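Local coordinates for protein polyphosphate kinase (Porphyromonas gingivalis, PDB 2O8R) that probably catalyses the reversible, magnesium-dependent transfer of the terminal phosphate of ATP onto long-chain polyphosphate, at residues M539-N544 / V563-I568; T553-A558 / C573-D578; R557-G562 / S582-V587. The protein carries 3 engineered substitutions. All blocks are in the same frame, centred on the assembly; numbering follows the deposited sequence.

Contact 1. Residues M539-N544 / V563-I568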
HETATM    1  N   MSE A 539     -21.479   1.611 -40.050  1.00 51.01           N
HETATM    2  CA  MSE A 539     -20.837   2.115 -38.828  1.00 42.14           C
HETATM    3  C   MSE A 539     -20.315   0.961 -38.019  1.00 51.83           C
HETATM    4  O   MSE A 539     -20.988  -0.066 -37.874  1.00 64.71           O
HETATM    5  CB  MSE A 539     -21.817   2.908 -37.972  1.00 32.69           C
HETATM    6  CG  MSE A 539     -22.198   4.232 -38.582  1.00 53.92           C
HETATM    7 SE   MSE A 539     -23.252   5.370 -37.428  1.00 84.11          SE
HETATM    8  CE  MSE A 539     -24.983   4.557 -37.599  1.00 71.25           C
ATOM      9  N   LEU A 540     -19.109   1.128 -37.489  1.00 59.40           N
ATOM     10  CA  LEU A 540     -18.536   0.146 -36.586  1.00 52.73           C
ATOM     11  C   LEU A 540     -18.164   0.876 -35.317  1.00 56.38           C
ATOM     12  O   LEU A 540     -17.283   1.730 -35.325  1.00 60.27           O
ATOM     13  CB  LEU A 540     -17.332  -0.537 -37.232  1.00 50.18           C
ATOM     14  CG  LEU A 540     -16.638  -1.736 -36.566  1.00 69.74           C
ATOM     15  CD1 LEU A 540     -17.526  -2.539 -35.627  1.00 54.81           C
ATOM     16  CD2 LEU A 540     -16.054  -2.641 -37.625  1.00 59.78           C
ATOM     17  N   LEU A 541     -18.862   0.547 -34.233  1.00 55.00           N
ATOM     18  CA  LEU A 541     -18.769   1.309 -32.993  1.00 38.62           C
ATOM     19  C   LEU A 541     -18.472   0.410 -31.785  1.00 41.13           C
ATOM     20  O   LEU A 541     -19.231  -0.513 -31.491  1.00 46.84           O
ATOM     21  CB  LEU A 541     -20.080   2.033 -32.756  1.00 43.79           C
ATOM     22  CG  LEU A 541     -20.628   3.066 -33.725  1.00 49.62           C
ATOM     23  CD1 LEU A 541     -22.001   3.438 -33.218  1.00 38.40           C
ATOM     24  CD2 LEU A 541     -19.724   4.289 -33.784  1.00 61.99           C
ATOM     25  N   LYS A 542     -17.370   0.680 -31.087  1.00 47.78           N
ATOM     26  CA  LYS A 542     -16.995  -0.113 -29.917  1.00 43.25           C
ATOM     27  C   LYS A 542     -16.848   0.751 -28.682  1.00 48.37           C
ATOM     28  O   LYS A 542     -16.104   1.724 -28.694  1.00 41.54           O
ATOM     29  CB  LYS A 542     -15.690  -0.840 -30.160  1.00 43.37           C
ATOM     30  CG  LYS A 542     -15.151  -1.565 -28.939  1.00 42.57           C
ATOM     31  CD  LYS A 542     -13.804  -2.215 -29.236  1.00 22.29           C
ATOM     32  CE  LYS A 542     -13.275  -2.894 -28.026  1.00 41.47           C
ATOM     33  NZ  LYS A 542     -14.012  -4.150 -27.897  1.00 41.03           N
HETATM   34  N   MSE A 543     -17.562   0.390 -27.621  1.00 47.36           N
HETATM   35  CA  MSE A 543     -17.429   1.088 -26.355  1.00 50.06           C
HETATM   36  C   MSE A 543     -17.822   0.242 -25.140  1.00 50.45           C
HETATM   37  O   MSE A 543     -18.332  -0.869 -25.271  1.00 48.81           O
HETATM   38  CB  MSE A 543     -18.245   2.351 -26.386  1.00 45.83           C
HETATM   39  CG  MSE A 543     -19.726   2.116 -26.508  1.00 69.18           C
HETATM   40 SE   MSE A 543     -20.559   3.675 -27.316  1.00 72.91          SE
HETATM   41  CE  MSE A 543     -18.989   4.866 -27.414  1.00 81.40           C
ATOM     42  N   ASN A 544     -17.554   0.776 -23.956  1.00 36.08           N
ATOM     43  CA  ASN A 544     -17.844   0.071 -22.728  1.00 52.64           C
ATOM     44  C   ASN A 544     -19.324   0.182 -22.444  1.00 48.43           C
ATOM     45  O   ASN A 544     -19.934  -0.751 -21.930  1.00 53.67           O
ATOM     46  CB  ASN A 544     -17.023   0.624 -21.555  1.00 44.64           C
ATOM     47  CG  ASN A 544     -15.532   0.339 -21.687  1.00 60.31           C
ATOM     48  OD1 ASN A 544     -14.748   1.228 -22.014  1.00 61.23           O
ATOM     49  ND2 ASN A 544     -15.137  -0.898 -21.425  1.00 54.81           N
ATOM     50  N   VAL A 563     -29.110   2.390 -42.813  1.00 56.29           N
ATOM     51  CA  VAL A 563     -27.712   2.331 -42.347  1.00 57.86           C
ATOM     52  C   VAL A 563     -27.479   1.076 -41.485  1.00 61.51           C
ATOM     53  O   VAL A 563     -28.207   0.833 -40.520  1.00 62.39           O
ATOM     54  CB  VAL A 563     -27.273   3.611 -41.561  1.00 65.42           C
ATOM     55  CG1 VAL A 563     -25.789   3.555 -41.221  1.00 40.35           C
ATOM     56  CG2 VAL A 563     -27.598   4.903 -42.341  1.00 38.65           C
ATOM     57  N   GLU A 564     -26.474   0.282 -41.853  1.00 73.71           N
ATOM     58  CA  GLU A 564     -26.080  -0.919 -41.103  1.00 61.94           C
ATOM     59  C   GLU A 564     -25.109  -0.597 -39.963  1.00 68.61           C
ATOM     60  O   GLU A 564     -24.134   0.148 -40.144  1.00 52.98           O
ATOM     61  CB  GLU A 564     -25.395  -1.910 -42.026  1.00 51.68           C
ATOM     62  CG  GLU A 564     -26.296  -2.634 -42.983  1.00 62.56           C
ATOM     63  CD  GLU A 564     -25.614  -3.852 -43.580  1.00 87.36           C
ATOM     64  OE1 GLU A 564     -24.380  -4.011 -43.391  1.00 72.63           O
ATOM     65  OE2 GLU A 564     -26.317  -4.657 -44.227  1.00 88.43           O
ATOM     66  N   ILE A 565     -25.366  -1.177 -38.793  1.00 63.86           N
ATOM     67  CA  ILE A 565     -24.578  -0.869 -37.603  1.00 61.48           C
ATOM     68  C   ILE A 565     -24.068  -2.105 -36.832  1.00 65.75           C
ATOM     69  O   ILE A 565     -24.855  -2.967 -36.414  1.00 54.58           O
ATOM     70  CB  ILE A 565     -25.360   0.059 -36.627  1.00 59.81           C
ATOM     71  CG1 ILE A 565     -26.091   1.178 -37.380  1.00 39.02           C
ATOM     72  CG2 ILE A 565     -24.415   0.645 -35.589  1.00 62.06           C
ATOM     73  CD1 ILE A 565     -27.006   2.024 -36.519  1.00 51.92           C
ATOM     74  N   ASP A 566     -22.749  -2.174 -36.647  1.00 56.75           N
ATOM     75  CA  ASP A 566     -22.148  -3.112 -35.704  1.00 52.86           C
ATOM     76  C   ASP A 566     -21.720  -2.411 -34.415  1.00 52.24           C
ATOM     77  O   ASP A 566     -20.847  -1.539 -34.429  1.00 55.52           O
ATOM     78  CB  ASP A 566     -20.937  -3.790 -36.324  1.00 56.30           C
ATOM     79  CG  ASP A 566     -21.264  -5.124 -36.931  1.00 47.74           C
ATOM     80  OD1 ASP A 566     -21.885  -5.969 -36.254  1.00 67.94           O
ATOM     81  OD2 ASP A 566     -20.881  -5.338 -38.096  1.00 69.33           O
ATOM     82  N   LEU A 567     -22.346  -2.800 -33.311  1.00 51.93           N
ATOM     83  CA  LEU A 567     -21.993  -2.315 -31.989  1.00 47.47           C
ATOM     84  C   LEU A 567     -21.237  -3.392 -31.253  1.00 46.22           C
ATOM     85  O   LEU A 567     -21.701  -4.524 -31.169  1.00 48.62           O
ATOM     86  CB  LEU A 567     -23.243  -1.990 -31.178  1.00 53.29           C
ATOM     87  CG  LEU A 567     -23.995  -0.711 -31.540  1.00 73.10           C
ATOM     88  CD1 LEU A 567     -25.314  -0.654 -30.801  1.00 57.61           C
ATOM     89  CD2 LEU A 567     -23.159   0.504 -31.206  1.00 79.99           C
ATOM     90  N   ILE A 568     -20.072  -3.041 -30.721  1.00 52.88           N
ATOM     91  CA  ILE A 568     -19.338  -3.916 -29.812  1.00 43.54           C
ATOM     92  C   ILE A 568     -19.308  -3.233 -28.435  1.00 48.28           C
ATOM     93  O   ILE A 568     -18.487  -2.343 -28.170  1.00 51.91           O
ATOM     94  CB  ILE A 568     -17.931  -4.229 -30.353  1.00 52.49           C
ATOM     95  CG1 ILE A 568     -18.018  -4.830 -31.760  1.00 26.82           C
ATOM     96  CG2 ILE A 568     -17.201  -5.183 -29.440  1.00 27.67           C
ATOM     97  CD1 ILE A 568     -16.667  -5.115 -32.404  1.00 38.10           C
TER
HETATM   98  O   HOH W   1     -16.347  -3.261 -26.614  1.00 39.65           O

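Contact 2. Residues T553-A558 / C573-D578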
ATOM      1  N   THR A 553     -31.368   7.026 -30.134  1.00 63.11           N
ATOM      2  CA  THR A 553     -32.472   7.341 -31.039  1.00 63.65           C
ATOM      3  C   THR A 553     -31.970   7.630 -32.457  1.00 55.53           C
ATOM      4  O   THR A 553     -32.562   7.182 -33.437  1.00 67.71           O
ATOM      5  CB  THR A 553     -33.340   8.512 -30.509  1.00 64.49           C
ATOM      6  OG1 THR A 553     -33.712   8.268 -29.144  1.00 61.87           O
ATOM      7  CG2 THR A 553     -34.590   8.642 -31.322  1.00 41.11           C
ATOM      8  N   GLN A 554     -30.862   8.356 -32.554  1.00 60.18           N
ATOM      9  CA  GLN A 554     -30.201   8.595 -33.835  1.00 67.83           C
ATOM     10  C   GLN A 554     -29.791   7.278 -34.502  1.00 72.59           C
ATOM     11  O   GLN A 554     -29.926   7.115 -35.716  1.00 72.57           O
ATOM     12  CB  GLN A 554     -28.981   9.501 -33.638  1.00 48.87           C
ATOM     13  CG  GLN A 554     -29.292  10.714 -32.775  1.00 78.34           C
ATOM     14  CD  GLN A 554     -28.153  11.710 -32.673  1.00 79.86           C
ATOM     15  OE1 GLN A 554     -27.181  11.646 -33.424  1.00 90.84           O
ATOM     16  NE2 GLN A 554     -28.278  12.651 -31.745  1.00 94.26           N
ATOM     17  N   LEU A 555     -29.308   6.338 -33.695  1.00 72.21           N
ATOM     18  CA  LEU A 555     -28.871   5.056 -34.211  1.00 74.18           C
ATOM     19  C   LEU A 555     -30.053   4.295 -34.778  1.00 73.34           C
ATOM     20  O   LEU A 555     -29.967   3.744 -35.879  1.00 72.23           O
ATOM     21  CB  LEU A 555     -28.172   4.244 -33.125  1.00 66.90           C
ATOM     22  CG  LEU A 555     -26.864   4.827 -32.594  1.00 63.02           C
ATOM     23  CD1 LEU A 555     -26.406   4.051 -31.366  1.00 66.39           C
ATOM     24  CD2 LEU A 555     -25.782   4.855 -33.673  1.00 56.87           C
ATOM     25  N   TYR A 556     -31.152   4.290 -34.024  1.00 63.99           N
ATOM     26  CA  TYR A 556     -32.411   3.693 -34.462  1.00 62.55           C
ATOM     27  C   TYR A 556     -32.881   4.303 -35.781  1.00 74.60           C
ATOM     28  O   TYR A 556     -33.311   3.583 -36.693  1.00 67.35           O
ATOM     29  CB  TYR A 556     -33.497   3.921 -33.424  1.00 60.45           C
ATOM     30  CG  TYR A 556     -33.453   3.014 -32.215  1.00 70.07           C
ATOM     31  CD1 TYR A 556     -33.209   1.650 -32.345  1.00 57.57           C
ATOM     32  CD2 TYR A 556     -33.701   3.520 -30.936  1.00 52.28           C
ATOM     33  CE1 TYR A 556     -33.193   0.816 -31.229  1.00 60.67           C
ATOM     34  CE2 TYR A 556     -33.704   2.693 -29.826  1.00 64.96           C
ATOM     35  CZ  TYR A 556     -33.443   1.352 -29.980  1.00 62.72           C
ATOM     36  OH  TYR A 556     -33.433   0.551 -28.876  1.00 65.40           O
ATOM     37  N   ARG A 557     -32.800   5.630 -35.876  1.00 54.47           N
ATOM     38  CA  ARG A 557     -33.142   6.311 -37.115  1.00 61.88           C
ATOM     39  C   ARG A 557     -32.189   5.956 -38.255  1.00 70.67           C
ATOM     40  O   ARG A 557     -32.616   5.856 -39.405  1.00 91.38           O
ATOM     41  CB  ARG A 557     -33.192   7.821 -36.927  1.00 49.60           C
ATOM     42  CG  ARG A 557     -34.361   8.337 -36.096  1.00 61.63           C
ATOM     43  CD  ARG A 557     -34.215   9.834 -35.824  1.00 67.77           C
ATOM     44  NE  ARG A 557     -33.488  10.483 -36.917  1.00 95.78           N
ATOM     45  CZ  ARG A 557     -32.357  11.178 -36.785  1.00108.83           C
ATOM     46  NH1 ARG A 557     -31.801  11.366 -35.589  1.00102.39           N
ATOM     47  NH2 ARG A 557     -31.790  11.700 -37.864  1.00 94.69           N
ATOM     48  N   ALA A 558     -30.911   5.760 -37.942  1.00 71.32           N
ATOM     49  CA  ALA A 558     -29.947   5.350 -38.960  1.00 62.72           C
ATOM     50  C   ALA A 558     -30.300   3.959 -39.461  1.00 62.75           C
ATOM     51  O   ALA A 558     -30.300   3.712 -40.661  1.00 73.06           O
ATOM     52  CB  ALA A 558     -28.536   5.390 -38.417  1.00 44.78           C
ATOM     53  N   CYS A 573     -25.815  -1.705 -22.316  1.00 55.13           N
ATOM     54  CA  CYS A 573     -26.391  -1.307 -23.578  1.00 58.57           C
ATOM     55  C   CYS A 573     -27.911  -1.195 -23.485  1.00 57.05           C
ATOM     56  O   CYS A 573     -28.582  -2.154 -23.128  1.00 61.39           O
ATOM     57  CB  CYS A 573     -26.009  -2.296 -24.660  1.00 72.85           C
ATOM     58  SG  CYS A 573     -26.414  -1.702 -26.291  1.00 63.95           S
ATOM     59  N   CYS A 574     -28.447  -0.023 -23.813  1.00 58.34           N
ATOM     60  CA  CYS A 574     -29.887   0.237 -23.678  1.00 64.46           C
ATOM     61  C   CYS A 574     -30.592   0.239 -25.005  1.00 63.01           C
ATOM     62  O   CYS A 574     -31.812   0.346 -25.059  1.00 80.71           O
ATOM     63  CB  CYS A 574     -30.143   1.576 -23.003  1.00 61.17           C
ATOM     64  SG  CYS A 574     -29.567   1.671 -21.309  1.00 61.39           S
ATOM     65  N   LEU A 575     -29.821   0.157 -26.076  1.00 62.12           N
ATOM     66  CA  LEU A 575     -30.377  -0.047 -27.394  1.00 60.39           C
ATOM     67  C   LEU A 575     -30.822  -1.495 -27.452  1.00 57.27           C
ATOM     68  O   LEU A 575     -30.065  -2.384 -27.099  1.00 56.12           O
ATOM     69  CB  LEU A 575     -29.327   0.237 -28.458  1.00 45.24           C
ATOM     70  CG  LEU A 575     -29.740   0.171 -29.924  1.00 51.61           C
ATOM     71  CD1 LEU A 575     -28.987   1.218 -30.719  1.00 50.72           C
ATOM     72  CD2 LEU A 575     -29.495  -1.214 -30.499  1.00 34.52           C
ATOM     73  N   VAL A 576     -32.057  -1.723 -27.880  1.00 67.02           N
ATOM     74  CA  VAL A 576     -32.596  -3.072 -27.942  1.00 62.66           C
ATOM     75  C   VAL A 576     -32.577  -3.640 -29.354  1.00 67.86           C
ATOM     76  O   VAL A 576     -33.190  -3.087 -30.270  1.00 66.29           O
ATOM     77  CB  VAL A 576     -33.966  -3.203 -27.189  1.00 73.83           C
ATOM     78  CG1 VAL A 576     -34.706  -1.905 -27.174  1.00 57.92           C
ATOM     79  CG2 VAL A 576     -34.812  -4.366 -27.701  1.00 44.14           C
ATOM     80  N   PRO A 577     -31.835  -4.740 -29.536  1.00 69.34           N
ATOM     81  CA  PRO A 577     -31.611  -5.310 -30.855  1.00 66.11           C
ATOM     82  C   PRO A 577     -32.777  -6.180 -31.298  1.00 75.82           C
ATOM     83  O   PRO A 577     -33.682  -6.453 -30.500  1.00 75.20           O
ATOM     84  CB  PRO A 577     -30.368  -6.167 -30.647  1.00 42.11           C
ATOM     85  CG  PRO A 577     -30.465  -6.616 -29.235  1.00 64.74           C
ATOM     86  CD  PRO A 577     -31.168  -5.521 -28.475  1.00 55.93           C
ATOM     87  N   ASP A 578     -32.734  -6.604 -32.560  1.00 77.68           N
ATOM     88  CA  ASP A 578     -33.723  -7.508 -33.144  1.00 73.06           C
ATOM     89  C   ASP A 578     -35.123  -6.922 -33.072  1.00 74.84           C
ATOM     90  O   ASP A 578     -36.077  -7.596 -32.698  1.00 82.04           O
ATOM     91  CB  ASP A 578     -33.689  -8.874 -32.458  1.00 81.52           C
ATOM     92  CG  ASP A 578     -32.310  -9.498 -32.454  1.00 79.97           C
ATOM     93  OD1 ASP A 578     -31.486  -9.149 -33.329  1.00 91.87           O
ATOM     94  OD2 ASP A 578     -32.060 -10.349 -31.570  1.00 83.38           O
TER

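Contact 3. Residues R557-G562 / S582-V587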
ATOM      1  N   ARG A 557     -32.800   5.630 -35.876  1.00 54.47           N
ATOM      2  CA  ARG A 557     -33.142   6.311 -37.115  1.00 61.88           C
ATOM      3  C   ARG A 557     -32.189   5.956 -38.255  1.00 70.67           C
ATOM      4  O   ARG A 557     -32.616   5.856 -39.405  1.00 91.38           O
ATOM      5  CB  ARG A 557     -33.192   7.821 -36.927  1.00 49.60           C
ATOM      6  CG  ARG A 557     -34.361   8.337 -36.096  1.00 61.63           C
ATOM      7  CD  ARG A 557     -34.215   9.834 -35.824  1.00 67.77           C
ATOM      8  NE  ARG A 557     -33.488  10.483 -36.917  1.00 95.78           N
ATOM      9  CZ  ARG A 557     -32.357  11.178 -36.785  1.00108.83           C
ATOM     10  NH1 ARG A 557     -31.801  11.366 -35.589  1.00102.39           N
ATOM     11  NH2 ARG A 557     -31.790  11.700 -37.864  1.00 94.69           N
ATOM     12  N   ALA A 558     -30.911   5.760 -37.942  1.00 71.32           N
ATOM     13  CA  ALA A 558     -29.947   5.350 -38.960  1.00 62.72           C
ATOM     14  C   ALA A 558     -30.300   3.959 -39.461  1.00 62.75           C
ATOM     15  O   ALA A 558     -30.300   3.712 -40.661  1.00 73.06           O
ATOM     16  CB  ALA A 558     -28.536   5.390 -38.417  1.00 44.78           C
ATOM     17  N   SER A 559     -30.638   3.064 -38.539  1.00 60.33           N
ATOM     18  CA  SER A 559     -31.067   1.712 -38.893  1.00 67.91           C
ATOM     19  C   SER A 559     -32.287   1.756 -39.810  1.00 72.59           C
ATOM     20  O   SER A 559     -32.254   1.225 -40.929  1.00 60.17           O
ATOM     21  CB  SER A 559     -31.390   0.909 -37.632  1.00 71.76           C
ATOM     22  OG  SER A 559     -31.778  -0.415 -37.949  1.00 66.25           O
ATOM     23  N   GLU A 560     -33.345   2.413 -39.328  1.00 65.91           N
ATOM     24  CA  GLU A 560     -34.563   2.670 -40.098  1.00 53.41           C
ATOM     25  C   GLU A 560     -34.261   3.191 -41.499  1.00 60.69           C
ATOM     26  O   GLU A 560     -34.901   2.780 -42.463  1.00 69.25           O
ATOM     27  CB  GLU A 560     -35.446   3.683 -39.359  1.00 52.27           C
ATOM     28  CG  GLU A 560     -36.240   3.102 -38.189  1.00 45.98           C
ATOM     29  CD  GLU A 560     -36.877   4.159 -37.312  1.00 62.54           C
ATOM     30  OE1 GLU A 560     -36.430   5.327 -37.359  1.00 80.13           O
ATOM     31  OE2 GLU A 560     -37.829   3.827 -36.565  1.00 83.05           O
ATOM     32  N   ALA A 561     -33.267   4.076 -41.602  1.00 55.88           N
ATOM     33  CA  ALA A 561     -32.862   4.682 -42.870  1.00 50.89           C
ATOM     34  C   ALA A 561     -32.042   3.763 -43.768  1.00 59.93           C
ATOM     35  O   ALA A 561     -31.551   4.204 -44.798  1.00 51.06           O
ATOM     36  CB  ALA A 561     -32.068   5.942 -42.610  1.00 45.63           C
ATOM     37  N   GLY A 562     -31.860   2.507 -43.372  1.00 54.51           N
ATOM     38  CA  GLY A 562     -31.022   1.599 -44.137  1.00 47.44           C
ATOM     39  C   GLY A 562     -29.531   1.614 -43.817  1.00 67.44           C
ATOM     40  O   GLY A 562     -28.756   0.915 -44.482  1.00 73.03           O
ATOM     41  N   SER A 582     -34.320  -1.359 -35.088  1.00 64.41           N
ATOM     42  CA  SER A 582     -32.925  -1.736 -34.948  1.00 34.89           C
ATOM     43  C   SER A 582     -32.622  -2.892 -35.890  1.00 62.25           C
ATOM     44  O   SER A 582     -31.634  -3.619 -35.721  1.00 64.29           O
ATOM     45  CB  SER A 582     -32.638  -2.147 -33.504  1.00 55.81           C
ATOM     46  OG  SER A 582     -33.213  -3.413 -33.204  1.00 46.85           O
ATOM     47  N   ARG A 583     -33.488  -3.042 -36.890  1.00 60.72           N
ATOM     48  CA  ARG A 583     -33.409  -4.118 -37.868  1.00 67.20           C
ATOM     49  C   ARG A 583     -32.037  -4.229 -38.527  1.00 59.83           C
ATOM     50  O   ARG A 583     -31.582  -5.330 -38.812  1.00 71.84           O
ATOM     51  CB  ARG A 583     -34.549  -3.968 -38.889  1.00 70.58           C
ATOM     52  CG  ARG A 583     -34.281  -4.434 -40.321  1.00 73.03           C
ATOM     53  CD  ARG A 583     -35.579  -4.581 -41.136  1.00 76.86           C
ATOM     54  NE  ARG A 583     -36.606  -3.593 -40.789  1.00 78.17           N
ATOM     55  CZ  ARG A 583     -37.767  -3.882 -40.203  1.00 85.55           C
ATOM     56  NH1 ARG A 583     -38.073  -5.138 -39.890  1.00 66.82           N
ATOM     57  NH2 ARG A 583     -38.628  -2.913 -39.929  1.00 98.26           N
ATOM     58  N   ASN A 584     -31.374  -3.102 -38.743  1.00 54.47           N
ATOM     59  CA  ASN A 584     -30.042  -3.110 -39.345  1.00 55.41           C
ATOM     60  C   ASN A 584     -28.884  -3.030 -38.360  1.00 68.10           C
ATOM     61  O   ASN A 584     -27.753  -2.747 -38.761  1.00 68.34           O
ATOM     62  CB  ASN A 584     -29.923  -1.972 -40.343  1.00 69.92           C
ATOM     63  CG  ASN A 584     -30.755  -2.202 -41.561  1.00 67.23           C
ATOM     64  OD1 ASN A 584     -30.842  -3.323 -42.051  1.00 54.05           O
ATOM     65  ND2 ASN A 584     -31.381  -1.146 -42.064  1.00 67.82           N
ATOM     66  N   ILE A 585     -29.164  -3.277 -37.080  1.00 67.35           N
ATOM     67  CA  ILE A 585     -28.136  -3.231 -36.047  1.00 56.75           C
ATOM     68  C   ILE A 585     -27.794  -4.620 -35.510  1.00 58.63           C
ATOM     69  O   ILE A 585     -28.687  -5.412 -35.214  1.00 65.70           O
ATOM     70  CB  ILE A 585     -28.543  -2.294 -34.887  1.00 64.90           C
ATOM     71  CG1 ILE A 585     -29.109  -0.984 -35.447  1.00 67.91           C
ATOM     72  CG2 ILE A 585     -27.338  -2.017 -33.970  1.00 61.19           C
ATOM     73  CD1 ILE A 585     -29.428   0.075 -34.422  1.00 52.71           C
ATOM     74  N   ARG A 586     -26.496  -4.911 -35.411  1.00 62.01           N
ATOM     75  CA  ARG A 586     -26.002  -6.105 -34.704  1.00 57.58           C
ATOM     76  C   ARG A 586     -25.238  -5.686 -33.453  1.00 60.56           C
ATOM     77  O   ARG A 586     -24.369  -4.821 -33.505  1.00 66.62           O
ATOM     78  CB  ARG A 586     -25.092  -6.958 -35.593  1.00 54.35           C
ATOM     79  CG  ARG A 586     -25.821  -7.734 -36.662  1.00 45.86           C
ATOM     80  CD  ARG A 586     -25.030  -8.920 -37.190  1.00 79.97           C
ATOM     81  NE  ARG A 586     -23.603  -8.658 -37.421  1.00108.52           N
ATOM     82  CZ  ARG A 586     -23.086  -7.942 -38.426  1.00107.62           C
ATOM     83  NH1 ARG A 586     -23.860  -7.333 -39.329  1.00 78.58           N
ATOM     84  NH2 ARG A 586     -21.766  -7.822 -38.512  1.00 92.98           N
ATOM     85  N   VAL A 587     -25.568  -6.309 -32.331  1.00 68.63           N
ATOM     86  CA  VAL A 587     -24.955  -5.969 -31.058  1.00 58.14           C
ATOM     87  C   VAL A 587     -24.103  -7.117 -30.531  1.00 65.66           C
ATOM     88  O   VAL A 587     -24.598  -8.213 -30.223  1.00 66.31           O
ATOM     89  CB  VAL A 587     -26.013  -5.593 -30.018  1.00 58.61           C
ATOM     90  CG1 VAL A 587     -25.370  -5.370 -28.661  1.00 33.12           C
ATOM     91  CG2 VAL A 587     -26.759  -4.352 -30.466  1.00 63.53           C
TER

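Contact 1. Residues M539-N544 / V563-I568
Met539 to Lys542 pair one by one with Ile565 to Ile568 as neighbouring parallel strands, whose axes run 4.7 Å apart at 13° to each other. Five backbone bonds alternate in direction along the pair, as in Leu541 N to Asp566 O (2.9 Å) followed by Ile568 N to Leu541 O (2.8 Å). The tight face carries Met539, Leu541, Ile565 and Leu567. Selenomethionine Met539 bends at its last torsion (chi3 -78°) and lays CE against Ile565 CD1 and Val563 CG1. Leu541 and Leu567 lie side by side, CD1 to CD2 3.7 Å. The opposite face is more polar and hydrated. Leu540 CD1 touches Asp566 and stands 4.2 Å from Ile568 CD1, while the extended Lys542 runs across Ile568 and turns only at chi4 (77°). Its NZ donates to a water at 2.8 Å that passes a hydrogen bond on to Ile568 O, and Glu596 and Gln649 also bind this ammonium. The Lys542 side chain lies about 6 Å from that of Arg570 and about 7 Å from that of His597, both predicted to bind ATP. Asp566 OD2 is held by Arg586 and Tyr538. In this beta-alpha-beta unit of the phospholipase D-like second C-terminal domain, helix 549-560 covers the Met539 face, helix 636-651 covers the Leu540 face, and strand 600-603 flanks strand 538-543.

Contact 2. Residues T553-A558 / C573-D578
Tyr556 and Leu575 bring helix 549-560 and the irregular loop between strand 564-569 and strand 585-589 together with their CA atoms still 8.3 Å apart, so side chains bridge the gap to the loop backbone. With CG anti to the carbonyl carbon (chi1 -78°), the Tyr556 ring extends to the loop, and OH accepts a hydrogen bond from Val576 N at 2.8 Å. The bond is nearly straight, 170° at the hydrogen, and the amide nitrogen lies near the ring plane at its hydroxyl edge. Leu575 and the tyrosine slide past each other in opposite directions: CG sits 3.7 Å from Tyr556 CE1, while CD1 stands over the rim of one ring face. That same Leu575 methyl reaches Leu555 CD1 at 3.9 Å, the two leucines crossing at about a right angle. Tyr8 meets the Tyr556 ring with its plane parallel, and Pro9 O forms a weak hydrogen bond with the hydroxyl. The contact therefore sets one directed polar bond in apolar surroundings: a buried loop amide finds its acceptor in the phenol, which ties the loop to the helix at this point, while the leucines continue the apolar layer beneath the helix.

Contact 3. Residues R557-G562 / S582-V587
The side-chain amide of Asn584 meets the peptide carbonyl of Ser559 at the end of helix 549-560. ND2 donates to Ser559 O at 2.8 Å, the oxygen lying 19° out of the amide plane and the donor tilted 28° from the plane of the carbonyl. Gly562 N binds the same oxygen, also at 2.8 Å, from the opposite face of that plane, so two donors grip one helix-end carbonyl. Beyond it, ND2 comes within 3.5 Å of Gly562 CA; this glycine, at positive phi, closes the helix in a Schellman motif. Asn584 donates a second bond, this time from its backbone N to the hydroxyl oxygen of Ser559. Ser559 holds OG anti to its own nitrogen (chi1 -179°), which brings OG to Asn584 N as its acceptor at 2.8 Å. Ser559 CB also rests on Ile585 CG1 at 3.7 Å, the apolar edge of the contact. The type I turn from Ser582 presents Asn584 to the helix and ends on Ile585, the first residue of strand 585-589. That strand lies beside strand 564-569 in the sheet, with Ile585 packed on Ile565 and Leu567, while Ala558 touches Ile524 of helix 516-532.

In the fold
All three contacts are built around helix 549-560 in the second C-terminal domain: contact 1 pairs the strands before and after it, contact 2 ties the middle of the helix to the loop beyond the second strand, and contact 3 anchors its C-terminal end to the turn before strand 585-589. Contacts 1 and 2 are buried, contact 3 only partly. Their chemistry follows: regular backbone pairing with apolar packing in contact 1, a phenol capturing a loop amide in contact 2, two bonds donated by one asparagine to one serine in contact 3. They interlock as well: Arg586 N probably hydrogen-bonds to Ile565 O (2.7 Å), Ser582 OG hydrogen-bonds to Val576 O, and Leu575 packs on Ile585.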